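Side-chain contacts in tRNA (adenine(22)-N(1))-methyltransferase (Bacillus subtilis, PDB 6Q56), which catalyses the S-adenosyl-L-methionine-dependent methylation of N1 of adenosine 22 in tRNA: residues A[188-191]-A[192-196]; A[203-206]-A[207-211]; A[212-215]-A[216-219]. The protein carries 2 engineered substitutions. One frame throughout, in Å; residues are numbered along the deposited sequence.

Contact 1: A[188-191]-A[192-196]; sequences AVFL and KKWTQ
Phe190 and Trp194 meet one turn apart at the start of helix 188-210, the first helix of the C-terminal helical hairpin, where it leaves the catalytic domain. CD1 of the indole lies over one face of the benzene ring, displaced toward its rim; the closest pair is Trp194 CD1 and Phe190 CE1, 3.4 Å apart. The five-membered ring and the phenyl ring cross obliquely, their planes at 59° and their centroids 4.5 Å apart. The first torsions bring them together: Phe190 has CG anti to its backbone N (chi1 173°), whereas Trp194 has CG beside its own (chi1 -65°), which swings the indole back toward the preceding turn. Trp194 CD1 also comes within 3.1 Å of Phe190 O, which approaches the indole obliquely. Beyond this pair, CE of Lys193 lies over one indole face, a fitting use of a long methylene chain that can cover an aromatic surface while its amine leads away.

On another side of the helix, Leu191 O is gripped twice by Thr195. Thr195 N donates at 2.7 Å, nearly along the C=O axis, while Thr195 OG1 donates at 2.7 Å from well above the carbonyl plane. Threonine suits this partly exposed place: with OG1 beside its backbone N, the hydroxyl can bond back to the carbonyl one turn earlier. Trp194 N closes the regular bond to Phe190 O at 3.0 Å.

Large aromatics suit the buried flank: both touch Val178 of helix 172-178, Phe190 also meets Ile145 of strand 139-148, and Trp194 meets Ile235 near the chain end. Such i to i+4 aromatic packing on the buried side of an amphipathic alpha-helix seats the hairpin against the Rossmann-like methyltransferase domain.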
loop_
_atom_site.group_PDB
_atom_site.type_symbol
_atom_site.label_atom_id
_atom_site.label_comp_id
_atom_site.label_asym_id
_atom_site.label_seq_id
_atom_site.Cartn_x
_atom_site.Cartn_y
_atom_site.Cartn_z
ATOM N N ALA A 188 -19.000 -1.704 -2.760
ATOM C CA ALA A 188 -19.367 -2.924 -2.053
ATOM C C ALA A 188 -18.249 -3.528 -1.220
ATOM O O ALA A 188 -18.455 -3.890 -0.076
ATOM C CB ALA A 188 -19.896 -3.957 -3.030
ATOM N N VAL A 189 -17.071 -3.650 -1.807
ATOM C CA VAL A 189 -15.941 -4.236 -1.115
ATOM C C VAL A 189 -15.608 -3.419 0.117
ATOM O O VAL A 189 -15.348 -3.955 1.181
ATOM C CB VAL A 189 -14.718 -4.327 -2.040
ATOM C CG1 VAL A 189 -13.536 -4.918 -1.307
ATOM C CG2 VAL A 189 -15.050 -5.161 -3.261
ATOM N N PHE A 190 -15.622 -2.109 -0.061
ATOM C CA PHE A 190 -15.329 -1.161 1.003
ATOM C C PHE A 190 -16.301 -1.302 2.170
ATOM O O PHE A 190 -15.890 -1.448 3.311
ATOM C CB PHE A 190 -15.361 0.267 0.458
ATOM C CG PHE A 190 -15.223 1.320 1.507
ATOM C CD1 PHE A 190 -13.981 1.793 1.870
ATOM C CD2 PHE A 190 -16.338 1.844 2.128
ATOM C CE1 PHE A 190 -13.851 2.768 2.832
ATOM C CE2 PHE A 190 -16.213 2.817 3.095
ATOM C CZ PHE A 190 -14.969 3.280 3.445
ATOM N N LEU A 191 -17.592 -1.250 1.873
ATOM C CA LEU A 191 -18.618 -1.368 2.899
ATOM C C LEU A 191 -18.504 -2.692 3.631
ATOM O O LEU A 191 -18.535 -2.740 4.845
ATOM C CB LEU A 191 -20.009 -1.240 2.287
ATOM C CG LEU A 191 -20.424 0.162 1.860
ATOM C CD1 LEU A 191 -21.755 0.114 1.143
ATOM C CD2 LEU A 191 -20.491 1.095 3.051
ATOM N N LYS A 192 -18.368 -3.764 2.869
ATOM C CA LYS A 192 -18.250 -5.097 3.431
ATOM C C LYS A 192 -17.052 -5.196 4.366
ATOM O O LYS A 192 -17.154 -5.733 5.455
ATOM C CB LYS A 192 -18.144 -6.135 2.313
ATOM C CG LYS A 192 -17.846 -7.540 2.785
ATOM C CD LYS A 192 -18.276 -8.576 1.766
ATOM C CE LYS A 192 -17.541 -8.415 0.454
ATOM N NZ LYS A 192 -17.645 -9.620 -0.402
ATOM N N LYS A 193 -15.918 -4.667 3.932
ATOM C CA LYS A 193 -14.709 -4.715 4.735
ATOM C C LYS A 193 -14.843 -3.962 6.042
ATOM O O LYS A 193 -14.437 -4.444 7.080
ATOM C CB LYS A 193 -13.527 -4.147 3.958
ATOM C CG LYS A 193 -12.274 -3.950 4.798
ATOM C CD LYS A 193 -11.087 -3.515 3.960
ATOM C CE LYS A 193 -9.924 -3.051 4.817
ATOM N NZ LYS A 193 -9.088 -4.160 5.337
ATOM N N TRP A 194 -15.404 -2.771 5.986
ATOM C CA TRP A 194 -15.528 -1.963 7.180
ATOM C C TRP A 194 -16.725 -2.329 8.033
ATOM O O TRP A 194 -16.683 -2.191 9.239
ATOM C CB TRP A 194 -15.486 -0.487 6.804
ATOM C CG TRP A 194 -14.154 -0.171 6.245
ATOM C CD1 TRP A 194 -13.857 0.175 4.967
ATOM C CD2 TRP A 194 -12.912 -0.245 6.941
ATOM N NE1 TRP A 194 -12.503 0.348 4.832
ATOM C CE2 TRP A 194 -11.903 0.091 6.032
ATOM C CE3 TRP A 194 -12.561 -0.554 8.252
ATOM C CZ2 TRP A 194 -10.572 0.133 6.391
ATOM C CZ3 TRP A 194 -11.247 -0.516 8.602
ATOM C CH2 TRP A 194 -10.263 -0.175 7.680
ATOM N N THR A 195 -17.781 -2.816 7.407
ATOM C CA THR A 195 -18.952 -3.233 8.146
ATOM C C THR A 195 -18.552 -4.410 9.023
ATOM O O THR A 195 -18.923 -4.480 10.180
ATOM C CB THR A 195 -20.096 -3.632 7.211
ATOM O OG1 THR A 195 -20.610 -2.465 6.566
ATOM C CG2 THR A 195 -21.209 -4.309 7.982
ATOM N N GLN A 196 -17.776 -5.325 8.465
ATOM C CA GLN A 196 -17.312 -6.483 9.204
ATOM C C GLN A 196 -16.340 -6.052 10.293
ATOM O O GLN A 196 -16.371 -6.573 11.396
ATOM C CB GLN A 196 -16.653 -7.504 8.268
ATOM C CG GLN A 196 -17.639 -8.193 7.334
ATOM C CD GLN A 196 -16.972 -8.862 6.147
ATOM O OE1 GLN A 196 -15.754 -8.873 6.030
ATOM N NE2 GLN A 196 -17.776 -9.412 5.253
#

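Contact 2: A[203-206]-A[207-211]; sequences SIYE and QISQA
Ile208 N donates to Ile204 O at 2.8 Å with an N-H...O angle of 155°, an alpha-helical i to i+4 bond near the end of helix 188-210, in the hairpin that this helix forms with helix 215-234. Next to that bond the two isoleucines lie side by side and point the same way. CG2 of Ile204 touches CD1 of Ile208 at 3.9 Å, because Ile208 carries CG1 beside its backbone N (chi1 -69°), which turns its longer branch back toward the preceding turn. Branched apolar side chains suit this strip, which faces helix 215-234: Ile204 packs on Leu224 and Ile208 on Leu221. A serine at Ile208 would probably leave Ile204 CG2 and Leu221 without their apolar neighbour and open a gap between the two helices.

One residue further on, Tyr205 is paired with Ser209; both also meet Leu221. Ser209 N donates to Tyr205 O at 2.8 Å, though with a bent N-H...O angle of 132°. The hydroxyl turns toward the same carbonyl, but the modelled separation is too short for its exact geometry to be trusted. As modelled, and with the same doubt, Ser209 OG lies over one face of the Tyr205 ring, offset toward the rim. The last helical bond of the contact is longer, with Gln210 N donating to Glu206 O at 3.2 Å.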
loop_
_atom_site.group_PDB
_atom_site.type_symbol
_atom_site.label_atom_id
_atom_site.label_comp_id
_atom_site.label_asym_id
_atom_site.label_seq_id
_atom_site.Cartn_x
_atom_site.Cartn_y
_atom_site.Cartn_z
ATOM N N SER A 203 -17.832 -6.637 19.001
ATOM C CA SER A 203 -17.729 -7.893 19.722
ATOM C C SER A 203 -16.642 -7.826 20.778
ATOM O O SER A 203 -16.776 -8.397 21.849
ATOM C CB SER A 203 -17.464 -9.046 18.754
ATOM O OG SER A 203 -18.535 -9.197 17.842
ATOM N N ILE A 204 -15.559 -7.136 20.478
ATOM C CA ILE A 204 -14.489 -7.022 21.439
ATOM C C ILE A 204 -14.912 -6.054 22.535
ATOM O O ILE A 204 -14.556 -6.222 23.693
ATOM C CB ILE A 204 -13.185 -6.554 20.782
ATOM C CG1 ILE A 204 -12.706 -7.590 19.778
ATOM C CG2 ILE A 204 -12.114 -6.340 21.829
ATOM C CD1 ILE A 204 -11.429 -7.202 19.072
ATOM N N TYR A 205 -15.700 -5.057 22.157
ATOM C CA TYR A 205 -16.180 -4.054 23.094
ATOM C C TYR A 205 -17.077 -4.702 24.126
ATOM O O TYR A 205 -16.903 -4.513 25.319
ATOM C CB TYR A 205 -16.946 -2.963 22.358
ATOM C CG TYR A 205 -17.494 -1.880 23.242
ATOM C CD1 TYR A 205 -16.709 -0.810 23.632
ATOM C CD2 TYR A 205 -18.802 -1.923 23.679
ATOM C CE1 TYR A 205 -17.213 0.186 24.435
ATOM C CE2 TYR A 205 -19.312 -0.932 24.482
ATOM C CZ TYR A 205 -18.516 0.117 24.855
ATOM O OH TYR A 205 -19.035 1.090 25.651
ATOM N N GLU A 206 -18.039 -5.473 23.645
ATOM C CA GLU A 206 -18.968 -6.169 24.516
ATOM C C GLU A 206 -18.239 -7.256 25.285
ATOM O O GLU A 206 -18.583 -7.568 26.408
ATOM C CB GLU A 206 -20.113 -6.764 23.706
ATOM C CG GLU A 206 -20.995 -5.716 23.059
ATOM C CD GLU A 206 -22.091 -6.326 22.229
ATOM O OE1 GLU A 206 -22.373 -7.518 22.429
ATOM O OE2 GLU A 206 -22.669 -5.618 21.382
ATOM N N GLN A 207 -17.226 -7.829 24.658
ATOM C CA GLN A 207 -16.440 -8.880 25.282
ATOM C C GLN A 207 -15.666 -8.308 26.464
ATOM O O GLN A 207 -15.619 -8.905 27.532
ATOM C CB GLN A 207 -15.504 -9.509 24.253
ATOM C CG GLN A 207 -14.431 -10.430 24.794
ATOM C CD GLN A 207 -13.498 -10.895 23.700
ATOM O OE1 GLN A 207 -13.930 -11.501 22.724
ATOM N NE2 GLN A 207 -12.217 -10.599 23.847
ATOM N N ILE A 208 -15.063 -7.144 26.269
ATOM C CA ILE A 208 -14.308 -6.509 27.335
ATOM C C ILE A 208 -15.270 -5.896 28.346
ATOM O O ILE A 208 -14.929 -5.714 29.503
ATOM C CB ILE A 208 -13.353 -5.442 26.786
ATOM C CG1 ILE A 208 -12.236 -6.114 25.990
ATOM C CG2 ILE A 208 -12.766 -4.608 27.911
ATOM C CD1 ILE A 208 -11.223 -5.153 25.419
ATOM N N SER A 209 -16.474 -5.590 27.893
ATOM C CA SER A 209 -17.482 -5.000 28.755
ATOM C C SER A 209 -17.875 -5.941 29.882
ATOM O O SER A 209 -17.995 -5.530 31.025
ATOM C CB SER A 209 -18.732 -4.643 27.951
ATOM O OG SER A 209 -18.440 -3.737 26.914
ATOM N N GLN A 210 -18.052 -7.211 29.553
ATOM C CA GLN A 210 -18.440 -8.214 30.533
ATOM C C GLN A 210 -17.293 -8.568 31.452
ATOM O O GLN A 210 -17.500 -9.101 32.531
ATOM C CB GLN A 210 -18.938 -9.473 29.833
ATOM C CG GLN A 210 -20.005 -9.203 28.793
ATOM C CD GLN A 210 -21.173 -8.416 29.345
ATOM O OE1 GLN A 210 -21.806 -8.819 30.313
ATOM N NE2 GLN A 210 -21.468 -7.289 28.720
ATOM N N ALA A 211 -16.077 -8.269 31.026
ATOM C CA ALA A 211 -14.911 -8.566 31.836
ATOM C C ALA A 211 -14.794 -7.605 33.013
ATOM O O ALA A 211 -15.698 -6.827 33.288
ATOM C CB ALA A 211 -13.654 -8.528 30.991
#

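Contact 3: A[212-215]-A[216-219]; sequences ADTE and QNKQ
Asn217, already inside the first turn of helix 215-234, reaches back past the helix start and donates from ND2 to Ala212 O, five residues earlier. The bond is 2.9 Å long and fairly straight, with an N-H...O angle of 161°. Ala212 O lies close to the plane of the Asn217 amide, whereas the donor is tilted from the carbonyl plane of Ala212. The same oxygen also receives a weak bond from Thr214 N, across an inverse gamma turn centred on Asp213, so the tight bend and the side-chain amide share one acceptor. Asparagine suits this place because its short side chain can present an N-H to the incoming loop.

Thr214 is the N-cap. Its OG1 accepts from Asn217 N at 3.0 Å, almost straight at 169°, giving that first-turn N-H an acceptor where no earlier turn of helix exists to supply the i to i+4 carbonyl. The hydroxyl sits between the backbone N and the carbonyl carbon (chi1 74°), the crowded position, and there it faces the opening turn. Asn217 is therefore held at both its backbone N and its side-chain amide. From Thr214 O the regular helical bonding begins, with Lys218 N donating at 3.0 Å.

Glu215, the first helical residue, is likely to be favoured by the helix dipole. Lys218 stretches back beside Thr214 O toward Asp213; its NZ stays 4.7 Å from Asp213 OD2, too far for contact but probably mildly attractive. The whole is a threonine N-cap that starts the second helix of an antiparallel hairpin.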
loop_
_atom_site.group_PDB
_atom_site.type_symbol
_atom_site.label_atom_id
_atom_site.label_comp_id
_atom_site.label_asym_id
_atom_site.label_seq_id
_atom_site.Cartn_x
_atom_site.Cartn_y
_atom_site.Cartn_z
ATOM N N ALA A 212 -13.662 -7.685 33.696
ATOM C CA ALA A 212 -13.392 -6.861 34.868
ATOM C C ALA A 212 -13.472 -5.368 34.605
ATOM O O ALA A 212 -13.136 -4.901 33.526
ATOM C CB ALA A 212 -12.024 -7.199 35.439
ATOM N N ASP A 213 -13.908 -4.629 35.618
ATOM C CA ASP A 213 -14.010 -3.182 35.534
ATOM C C ASP A 213 -12.718 -2.592 36.039
ATOM O O ASP A 213 -12.622 -2.166 37.181
ATOM C CB ASP A 213 -15.159 -2.658 36.383
ATOM C CG ASP A 213 -16.464 -2.624 35.640
ATOM O OD1 ASP A 213 -16.460 -2.838 34.413
ATOM O OD2 ASP A 213 -17.499 -2.375 36.287
ATOM N N THR A 214 -11.713 -2.577 35.184
ATOM C CA THR A 214 -10.425 -2.045 35.560
ATOM C C THR A 214 -10.103 -0.835 34.711
ATOM O O THR A 214 -10.662 -0.645 33.643
ATOM C CB THR A 214 -9.328 -3.101 35.379
ATOM O OG1 THR A 214 -9.058 -3.275 33.989
ATOM C CG2 THR A 214 -9.767 -4.420 35.964
ATOM N N GLU A 215 -9.195 -0.018 35.207
ATOM C CA GLU A 215 -8.786 1.177 34.498
ATOM C C GLU A 215 -8.301 0.784 33.116
ATOM O O GLU A 215 -8.493 1.512 32.149
ATOM C CB GLU A 215 -7.680 1.888 35.272
ATOM C CG GLU A 215 -7.287 3.255 34.753
ATOM C CD GLU A 215 -6.301 3.950 35.667
ATOM O OE1 GLU A 215 -5.893 3.347 36.673
ATOM O OE2 GLU A 215 -5.931 5.100 35.382
ATOM N N GLN A 216 -7.680 -0.386 33.038
ATOM C CA GLN A 216 -7.144 -0.896 31.786
ATOM C C GLN A 216 -8.230 -1.246 30.793
ATOM O O GLN A 216 -8.186 -0.830 29.648
ATOM C CB GLN A 216 -6.281 -2.131 32.037
ATOM C CG GLN A 216 -5.692 -2.726 30.773
ATOM C CD GLN A 216 -4.793 -3.912 31.037
ATOM O OE1 GLN A 216 -4.924 -4.599 32.040
ATOM N NE2 GLN A 216 -3.879 -4.160 30.125
ATOM N N ASN A 217 -9.209 -2.015 31.235
ATOM C CA ASN A 217 -10.291 -2.419 30.355
ATOM C C ASN A 217 -11.146 -1.251 29.902
ATOM O O ASN A 217 -11.673 -1.258 28.801
ATOM C CB ASN A 217 -11.147 -3.488 31.018
ATOM C CG ASN A 217 -10.485 -4.843 30.999
ATOM O OD1 ASN A 217 -9.450 -5.030 30.367
ATOM N ND2 ASN A 217 -11.071 -5.793 31.696
ATOM N N LYS A 218 -11.272 -0.246 30.750
ATOM C CA LYS A 218 -12.049 0.917 30.397
ATOM C C LYS A 218 -11.285 1.710 29.349
ATOM O O LYS A 218 -11.879 2.306 28.469
ATOM C CB LYS A 218 -12.376 1.744 31.630
ATOM C CG LYS A 218 -13.558 1.186 32.399
ATOM C CD LYS A 218 -13.685 1.800 33.775
ATOM C CE LYS A 218 -14.912 1.280 34.497
ATOM N NZ LYS A 218 -14.812 1.488 35.964
ATOM N N GLN A 219 -9.960 1.690 29.421
ATOM C CA GLN A 219 -9.170 2.389 28.421
ATOM C C GLN A 219 -9.320 1.656 27.095
ATOM O O GLN A 219 -9.458 2.280 26.054
ATOM C CB GLN A 219 -7.702 2.491 28.820
ATOM C CG GLN A 219 -7.306 3.860 29.343
ATOM C CD GLN A 219 -7.632 4.969 28.356
ATOM O OE1 GLN A 219 -8.148 6.017 28.732
ATOM N NE2 GLN A 219 -7.346 4.729 27.081
#

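Overall arrangement
All three contacts are local and follow one another in series along the C-terminal hairpin; none nests within or crosses another. Contact 1 stands at the start of helix 188-210, where the hairpin meets strands 139-148 and 151-159 and helix 172-178. Contact 2 lies farther along the same helix, beside helix 215-234; the centres of contact 1 and contact 2 are 22 Å apart. Contact 3 closes the short loop that reverses the chain and starts that second helix. Contacts 2 and 3, with centres 11 Å apart, touch where Ile208 CG2 packs on Asn217 O at 3.6 Å, joining the two helices at the far tip; the centre of contact 3 is about 34 Å from the centre of the chain.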